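Local atomic coordinates of Mlr7391 protein (Mesorhizobium loti, PDB entry 3HK4), a protein that is of uncharacterised function but belongs to the SnoaL-like, NTF2-like proteins and has been put forward as a putative polyketide cyclase. Residues E81-S86 with D104-A109; Q96-F101 with D117-Y122. All coordinates share one frame; numbering follows the deposited sequence. Where two conformers were deposited one is given.

Interaction 1. Residues E81-S86 with D104-A109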
ATOM      1  N   GLU A  81      -5.865 -12.515   5.836  1.00 35.64           N
ATOM      2  CA  GLU A  81      -6.937 -13.505   5.652  1.00 38.67           C
ATOM      3  C   GLU A  81      -8.139 -12.958   6.454  1.00 38.38           C
ATOM      4  O   GLU A  81      -8.029 -12.718   7.667  1.00 36.79           O
ATOM      5  CB  GLU A  81      -6.553 -14.880   6.197  1.00 37.06           C
ATOM      6  CG  GLU A  81      -7.602 -15.912   5.798  1.00 45.54           C
ATOM      7  CD  GLU A  81      -7.315 -17.281   6.320  1.00 43.34           C
ATOM      8  OE1 GLU A  81      -6.167 -17.506   6.826  1.00 50.18           O
ATOM      9  OE2 GLU A  81      -8.257 -18.119   6.240  1.00 56.16           O
ATOM     10  N   VAL A  82      -9.275 -12.802   5.782  0.50 38.63           N
ATOM     11  CA  VAL A  82     -10.460 -12.289   6.426  0.50 38.86           C
ATOM     12  C   VAL A  82     -11.249 -13.511   6.866  0.50 39.11           C
ATOM     13  O   VAL A  82     -11.439 -14.425   6.079  0.50 36.31           O
ATOM     14  CB  VAL A  82     -11.290 -11.394   5.483  0.50 39.16           C
ATOM     15  CG1 VAL A  82     -12.059 -12.223   4.490  0.50 39.35           C
ATOM     16  CG2 VAL A  82     -12.235 -10.494   6.302  0.50 38.83           C
ATOM     17  N   HIS A  83     -11.647 -13.528   8.137  1.00 42.40           N
ATOM     18  CA  HIS A  83     -12.426 -14.595   8.699  1.00 44.49           C
ATOM     19  C   HIS A  83     -13.835 -14.064   8.978  1.00 50.54           C
ATOM     20  O   HIS A  83     -14.282 -14.000  10.138  1.00 53.07           O
ATOM     21  CB  HIS A  83     -11.810 -15.052  10.015  1.00 44.04           C
ATOM     22  CG  HIS A  83     -10.339 -15.297   9.949  1.00 36.32           C
ATOM     23  ND1 HIS A  83      -9.802 -16.400   9.339  1.00 29.06           N
ATOM     24  CD2 HIS A  83      -9.296 -14.598  10.451  1.00 38.47           C
ATOM     25  CE1 HIS A  83      -8.488 -16.376   9.475  1.00 36.73           C
ATOM     26  NE2 HIS A  83      -8.156 -15.294  10.151  1.00 33.55           N
ATOM     27  N   GLY A  84     -14.538 -13.639   7.942  1.00 53.04           N
ATOM     28  CA  GLY A  84     -15.943 -13.216   8.129  1.00 56.48           C
ATOM     29  C   GLY A  84     -16.227 -11.792   8.596  1.00 57.17           C
ATOM     30  O   GLY A  84     -15.678 -10.832   8.038  1.00 59.68           O
ATOM     31  N   GLY A  85     -17.120 -11.658   9.582  1.00 55.13           N
ATOM     32  CA  GLY A  85     -17.531 -10.346  10.094  1.00 54.17           C
ATOM     33  C   GLY A  85     -18.799  -9.759   9.476  1.00 53.07           C
ATOM     34  O   GLY A  85     -19.524 -10.440   8.723  1.00 47.98           O
ATOM     35  N   SER A  86     -19.056  -8.480   9.785  1.00 48.38           N
ATOM     36  CA  SER A  86     -20.266  -7.813   9.333  1.00 47.27           C
ATOM     37  C   SER A  86     -20.080  -6.342   8.976  1.00 43.65           C
ATOM     38  O   SER A  86     -19.127  -5.720   9.381  1.00 41.55           O
ATOM     39  CB  SER A  86     -21.337  -7.937  10.425  1.00 47.47           C
ATOM     40  OG  SER A  86     -21.002  -7.220  11.608  1.00 51.00           O
ATOM     41  N   ASP A 104     -13.007 -10.414  11.939  1.00 41.86           N
ATOM     42  CA  ASP A 104     -11.784 -11.059  12.382  1.00 40.30           C
ATOM     43  C   ASP A 104     -10.909 -11.165  11.160  1.00 36.56           C
ATOM     44  O   ASP A 104     -11.389 -11.429  10.067  1.00 36.85           O
ATOM     45  CB  ASP A 104     -12.007 -12.456  13.009  1.00 37.55           C
ATOM     46  CG  ASP A 104     -12.562 -12.385  14.438  1.00 47.64           C
ATOM     47  OD1 ASP A 104     -12.853 -11.291  14.961  1.00 44.16           O
ATOM     48  OD2 ASP A 104     -12.710 -13.448  15.055  1.00 46.71           O
ATOM     49  N   VAL A 105      -9.613 -10.994  11.368  1.00 37.06           N
ATOM     50  CA  VAL A 105      -8.651 -11.030  10.299  1.00 35.79           C
ATOM     51  C   VAL A 105      -7.314 -11.524  10.833  1.00 34.64           C
ATOM     52  O   VAL A 105      -6.985 -11.308  12.003  1.00 34.79           O
ATOM     53  CB  VAL A 105      -8.463  -9.587   9.705  1.00 39.91           C
ATOM     54  CG1 VAL A 105      -7.945  -8.660  10.726  1.00 41.10           C
ATOM     55  CG2 VAL A 105      -7.493  -9.603   8.605  1.00 40.33           C
ATOM     56  N   THR A 106      -6.550 -12.204   9.999  1.00 33.08           N
ATOM     57  CA  THR A 106      -5.218 -12.623  10.375  1.00 31.37           C
ATOM     58  C   THR A 106      -4.228 -11.963   9.441  1.00 32.93           C
ATOM     59  O   THR A 106      -4.126 -12.347   8.253  1.00 31.25           O
ATOM     60  CB  THR A 106      -4.996 -14.135  10.291  1.00 31.42           C
ATOM     61  OG1 THR A 106      -5.886 -14.798  11.184  1.00 28.42           O
ATOM     62  CG2 THR A 106      -3.560 -14.457  10.675  1.00 24.63           C
ATOM     63  N   PRO A 107      -3.507 -10.963   9.949  1.00 37.25           N
ATOM     64  CA  PRO A 107      -2.465 -10.320   9.173  1.00 33.60           C
ATOM     65  C   PRO A 107      -1.291 -11.265   8.942  1.00 37.81           C
ATOM     66  O   PRO A 107      -0.844 -11.962   9.878  1.00 35.04           O
ATOM     67  CB  PRO A 107      -2.013  -9.181  10.079  1.00 38.27           C
ATOM     68  CG  PRO A 107      -3.104  -8.969  11.024  1.00 35.26           C
ATOM     69  CD  PRO A 107      -3.603 -10.356  11.285  1.00 37.11           C
ATOM     70  N   LYS A 108      -0.819 -11.338   7.700  1.00 35.26           N
ATOM     71  CA  LYS A 108       0.383 -12.123   7.396  1.00 40.54           C
ATOM     72  C   LYS A 108       1.620 -11.719   8.226  1.00 40.97           C
ATOM     73  O   LYS A 108       2.485 -12.539   8.494  1.00 43.16           O
ATOM     74  CB  LYS A 108       0.786 -11.946   5.928  1.00 38.63           C
ATOM     75  CG  LYS A 108       0.208 -12.885   4.955  1.00 41.92           C
ATOM     76  CD  LYS A 108       1.040 -12.768   3.652  1.00 44.16           C
ATOM     77  CE  LYS A 108       0.631 -13.775   2.589  1.00 59.81           C
ATOM     78  NZ  LYS A 108      -0.735 -13.506   2.082  1.00 66.13           N
ATOM     79  N   ALA A 109       1.716 -10.448   8.588  1.00 41.64           N
ATOM     80  CA  ALA A 109       2.854  -9.961   9.361  1.00 44.02           C
ATOM     81  C   ALA A 109       2.975 -10.644  10.726  1.00 47.47           C
ATOM     82  O   ALA A 109       4.080 -10.991  11.157  1.00 50.68           O
ATOM     83  CB  ALA A 109       2.757  -8.459   9.536  1.00 42.61           C
TER
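The imidazole of His83 and the hydroxyl of Thr106 are brought together by matching first torsions: CG of His83 lies opposite its own carbonyl carbon (chi1 -48°), and OG1 of Thr106 takes the same position (chi1 -61°). With chi2 at -74°, the ring reaches over the seam between the strands and puts NE2 2.5 Å from Thr106 OG1, an unusually short separation whose exact value is doubtful. The hydroxyl meets the ring at its edge, in the ring plane, in a nearly straight hydrogen bond. Glu81 O lies under one face of the ring, toward its rim, while CD2 comes within 3.6 Å of Val105 CA. The ring therefore roofs the backbone between the two strands and diagonally links positions on the same side of the sheet.

Beneath it is the antiparallel pairing of strands 80-93 and 96-107, a long beta hairpin at the border of the curved sheet of this NTF2-like fold. Glu81 and Thr106 form a hydrogen-bonded pair, with Thr106 N to Glu81 O at 2.8 Å and Glu81 N to Thr106 O at 3.0 Å. Two residues on, His83 N reaches Asp104 O at 2.9 Å. Beyond it the chain takes up positive phi angles at Gly84 and Gly85, and at Ser86 the backbone bonds to Lys102.

The carboxylate of Asp104 turns to Arg113 and Thr115. Val105 faces the other side of the sheet, toward Val114 and Met116, and its CG2 also lies 3.3 Å from Glu81 O.

Interaction 2. Residues Q96-F101 with D117-Y122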
ATOM      1  N   GLN A  96     -22.918  12.618   3.315  1.00 32.42           N
ATOM      2  CA  GLN A  96     -22.099  11.541   3.793  1.00 30.80           C
ATOM      3  C   GLN A  96     -22.859  10.385   4.386  1.00 29.81           C
ATOM      4  O   GLN A  96     -23.984  10.517   4.824  1.00 29.03           O
ATOM      5  CB  GLN A  96     -21.162  12.056   4.882  1.00 28.46           C
ATOM      6  CG  GLN A  96     -20.214  13.192   4.501  1.00 29.37           C
ATOM      7  CD  GLN A  96     -19.359  13.572   5.697  1.00 34.94           C
ATOM      8  OE1 GLN A  96     -19.827  13.581   6.850  1.00 39.08           O
ATOM      9  NE2 GLN A  96     -18.130  13.874   5.445  1.00 34.71           N
ATOM     10  N   PHE A  97     -22.197   9.245   4.382  1.00 30.73           N
ATOM     11  CA  PHE A  97     -22.684   8.062   5.070  1.00 27.67           C
ATOM     12  C   PHE A  97     -21.530   7.334   5.764  1.00 29.67           C
ATOM     13  O   PHE A  97     -20.383   7.474   5.403  1.00 31.91           O
ATOM     14  CB  PHE A  97     -23.468   7.135   4.176  1.00 24.06           C
ATOM     15  CG  PHE A  97     -22.655   6.422   3.131  1.00 29.38           C
ATOM     16  CD1 PHE A  97     -22.455   7.003   1.904  1.00 24.19           C
ATOM     17  CD2 PHE A  97     -22.141   5.162   3.353  1.00 25.87           C
ATOM     18  CE1 PHE A  97     -21.732   6.348   0.922  1.00 32.37           C
ATOM     19  CE2 PHE A  97     -21.442   4.504   2.389  1.00 30.58           C
ATOM     20  CZ  PHE A  97     -21.238   5.117   1.146  1.00 27.86           C
ATOM     21  N   ALA A  98     -21.899   6.639   6.834  1.00 27.11           N
ATOM     22  CA  ALA A  98     -21.014   5.895   7.672  1.00 25.81           C
ATOM     23  C   ALA A  98     -21.420   4.455   7.707  1.00 27.99           C
ATOM     24  O   ALA A  98     -22.633   4.130   7.638  1.00 26.75           O
ATOM     25  CB  ALA A  98     -21.062   6.478   9.165  1.00 22.38           C
ATOM     26  N   LEU A  99     -20.419   3.599   7.841  1.00 29.75           N
ATOM     27  CA  LEU A  99     -20.589   2.167   7.998  1.00 30.51           C
ATOM     28  C   LEU A  99     -19.740   1.713   9.167  1.00 30.48           C
ATOM     29  O   LEU A  99     -18.714   2.292   9.474  1.00 28.83           O
ATOM     30  CB  LEU A  99     -20.128   1.403   6.750  1.00 30.78           C
ATOM     31  CG  LEU A  99     -20.898   1.651   5.465  1.00 35.47           C
ATOM     32  CD1 LEU A  99     -20.201   1.004   4.245  1.00 25.63           C
ATOM     33  CD2 LEU A  99     -22.294   1.111   5.665  1.00 30.53           C
ATOM     34  N   ARG A 100     -20.174   0.675   9.828  1.00 33.27           N
ATOM     35  CA  ARG A 100     -19.408   0.113  10.929  1.00 34.51           C
ATOM     36  C   ARG A 100     -19.024  -1.311  10.498  1.00 34.69           C
ATOM     37  O   ARG A 100     -19.873  -2.081  10.082  1.00 32.15           O
ATOM     38  CB  ARG A 100     -20.215   0.154  12.219  1.00 38.14           C
ATOM     39  CG  ARG A 100     -19.405  -0.232  13.504  1.00 43.51           C
ATOM     40  CD  ARG A 100     -19.468  -1.709  13.748  1.00 56.12           C
ATOM     41  NE  ARG A 100     -18.953  -2.086  15.048  1.00 59.35           N
ATOM     42  CZ  ARG A 100     -19.597  -1.906  16.204  1.00 71.78           C
ATOM     43  NH1 ARG A 100     -20.797  -1.317  16.269  1.00 73.64           N
ATOM     44  NH2 ARG A 100     -19.017  -2.317  17.325  1.00 69.24           N
ATOM     45  N   PHE A 101     -17.726  -1.593  10.562  1.00 32.22           N
ATOM     46  CA  PHE A 101     -17.118  -2.839  10.127  1.00 31.50           C
ATOM     47  C   PHE A 101     -16.592  -3.518  11.353  1.00 34.97           C
ATOM     48  O   PHE A 101     -15.889  -2.885  12.116  1.00 34.51           O
ATOM     49  CB  PHE A 101     -15.945  -2.552   9.231  1.00 32.89           C
ATOM     50  CG  PHE A 101     -16.294  -1.776   7.989  1.00 29.82           C
ATOM     51  CD1 PHE A 101     -16.809  -2.425   6.883  1.00 38.57           C
ATOM     52  CD2 PHE A 101     -16.053  -0.426   7.908  1.00 38.75           C
ATOM     53  CE1 PHE A 101     -17.101  -1.745   5.724  1.00 39.31           C
ATOM     54  CE2 PHE A 101     -16.351   0.284   6.778  1.00 32.67           C
ATOM     55  CZ  PHE A 101     -16.866  -0.370   5.658  1.00 33.75           C
ATOM     56  N   ASP A 117     -12.419  -3.410  14.456  1.00 37.94           N
ATOM     57  CA  ASP A 117     -13.700  -2.763  14.691  1.00 37.12           C
ATOM     58  C   ASP A 117     -13.476  -1.325  14.295  1.00 38.00           C
ATOM     59  O   ASP A 117     -12.721  -0.594  14.936  1.00 36.04           O
ATOM     60  CB  ASP A 117     -14.074  -2.934  16.163  1.00 38.45           C
ATOM     61  CG  ASP A 117     -15.495  -2.512  16.488  1.00 43.91           C
ATOM     62  OD1 ASP A 117     -16.227  -1.960  15.647  1.00 41.64           O
ATOM     63  OD2 ASP A 117     -15.909  -2.731  17.632  1.00 52.84           O
ATOM     64  N   GLU A 118     -14.061  -0.947  13.171  1.00 34.83           N
ATOM     65  CA  GLU A 118     -13.872   0.393  12.659  1.00 36.96           C
ATOM     66  C   GLU A 118     -15.111   1.013  12.037  1.00 34.45           C
ATOM     67  O   GLU A 118     -16.094   0.337  11.698  1.00 34.61           O
ATOM     68  CB  GLU A 118     -12.681   0.421  11.680  1.00 38.33           C
ATOM     69  CG  GLU A 118     -12.637  -0.584  10.598  1.00 51.72           C
ATOM     70  CD  GLU A 118     -11.536  -0.279   9.565  1.00 52.84           C
ATOM     71  OE1 GLU A 118     -10.543   0.406   9.939  1.00 46.61           O
ATOM     72  OE2 GLU A 118     -11.692  -0.733   8.388  1.00 68.44           O
ATOM     73  N   VAL A 119     -15.060   2.338  11.942  1.00 29.48           N
ATOM     74  CA  VAL A 119     -16.096   3.092  11.331  1.00 28.08           C
ATOM     75  C   VAL A 119     -15.460   3.735  10.137  1.00 25.51           C
ATOM     76  O   VAL A 119     -14.373   4.310  10.212  1.00 28.20           O
ATOM     77  CB  VAL A 119     -16.762   4.162  12.270  1.00 30.15           C
ATOM     78  CG1 VAL A 119     -17.694   5.031  11.495  1.00 29.51           C
ATOM     79  CG2 VAL A 119     -17.560   3.454  13.422  1.00 26.63           C
ATOM     80  N   GLY A 120     -16.169   3.623   9.031  1.00 31.29           N
ATOM     81  CA  GLY A 120     -15.780   4.303   7.774  1.00 28.06           C
ATOM     82  C   GLY A 120     -16.751   5.444   7.459  1.00 29.69           C
ATOM     83  O   GLY A 120     -17.957   5.250   7.527  1.00 29.18           O
ATOM     84  N   LEU A 121     -16.239   6.612   7.080  1.00 29.97           N
ATOM     85  CA  LEU A 121     -17.091   7.747   6.706  1.00 29.81           C
ATOM     86  C   LEU A 121     -16.845   8.096   5.255  1.00 31.88           C
ATOM     87  O   LEU A 121     -15.695   8.334   4.877  1.00 29.08           O
ATOM     88  CB  LEU A 121     -16.789   8.959   7.583  1.00 31.29           C
ATOM     89  CG  LEU A 121     -17.680  10.183   7.446  1.00 33.19           C
ATOM     90  CD1 LEU A 121     -19.120   9.914   8.008  1.00 34.28           C
ATOM     91  CD2 LEU A 121     -17.048  11.344   8.186  1.00 32.82           C
ATOM     92  N   TYR A 122     -17.920   8.132   4.456  1.00 28.31           N
ATOM     93  CA  TYR A 122     -17.803   8.286   3.026  1.00 32.65           C
ATOM     94  C   TYR A 122     -18.444   9.582   2.621  1.00 30.16           C
ATOM     95  O   TYR A 122     -19.545   9.798   2.994  1.00 28.50           O
ATOM     96  CB  TYR A 122     -18.466   7.121   2.306  1.00 33.60           C
ATOM     97  CG  TYR A 122     -17.810   5.789   2.665  1.00 30.37           C
ATOM     98  CD1 TYR A 122     -18.234   5.053   3.740  1.00 34.67           C
ATOM     99  CD2 TYR A 122     -16.756   5.293   1.905  1.00 29.80           C
ATOM    100  CE1 TYR A 122     -17.610   3.852   4.091  1.00 33.10           C
ATOM    101  CE2 TYR A 122     -16.115   4.102   2.250  1.00 30.54           C
ATOM    102  CZ  TYR A 122     -16.549   3.396   3.338  1.00 35.61           C
ATOM    103  OH  TYR A 122     -15.954   2.194   3.661  1.00 35.79           O
TER
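Strands 96-107 and 114-125 form a beta hairpin inside the curved NTF2-like sheet, between strands 80-93 and 128-135, and Phe97-Phe101 pairs with Glu118-Tyr122 in unbroken antiparallel register. Hydrogen-bonded pairs Phe97-Tyr122, Leu99-Gly120 and Phe101-Glu118 flank the non-hydrogen-bonded pairs Ala98-Leu121 and Arg100-Val119. The Phe101 N to Glu118 O bond is the straightest of the set, at 177°.

The face carrying Phe97, Leu99, Phe101 and Tyr122 is largely aromatic and aliphatic, with Glu118 at the Phe101 end, and lies against helix 22-34. Phe97 and Tyr122 have nearly parallel rings that slide past each other with little overlap, planes 19° apart. The face of the Phe97 ring is met by Tyr122 CB, 3.7 Å from its centroid, in a CH-pi contact. Phe29 adds a third ring, meeting Tyr122 edge-to-face. The edge of the Phe101 ring comes up to Gly120, CE2 4.0 Å from Gly120 N, an approach that a beta carbon would crowd. Leu99 CD1 approaches Tyr122 CE1 to 3.9 Å, and Phe101 directs CZ to Tyr122 OH at 3.4 Å, edge to edge.

On the reverse face, the methyl of Ala98 meets Leu121 CD1 at 4.1 Å. At the strand end, the amide of Gln96 lies beside Leu121 CD2 while its NE2 bonds Thr123 OG1. Arg100 bends at chi2 (-89°), turning its guanidinium side-on to Asp117 in a salt bridge, the planes nearly parallel but the carboxylate tilted from the guanidinium plane. NE donates to Asp117 OD1 at 2.8 Å in a bent bond, and NH2 reaches the syn lone pair of Asp117 OD2 at 3.2 Å.

In the fold
Strand 96-107 takes part in both interactions, pairing with strand 80-93 in interaction 1 and with strand 114-125 in interaction 2, so the two consecutive hairpins build neighbouring antiparallel parts of one mixed sheet. Their centres lie about 18 Å apart. Interaction 1 is a surface contact, with little buried area and a polar histidine-hydroxyl link, and the nearby Lys108 and Ala109 pack on the second subunit. Interaction 2 lies nearer the middle of the chain and buries more than twice the area: aromatic and aliphatic groups pack on the helix-facing side, and an ion pair lies on the other. The same strand thus serves contrasting chemistry along its length.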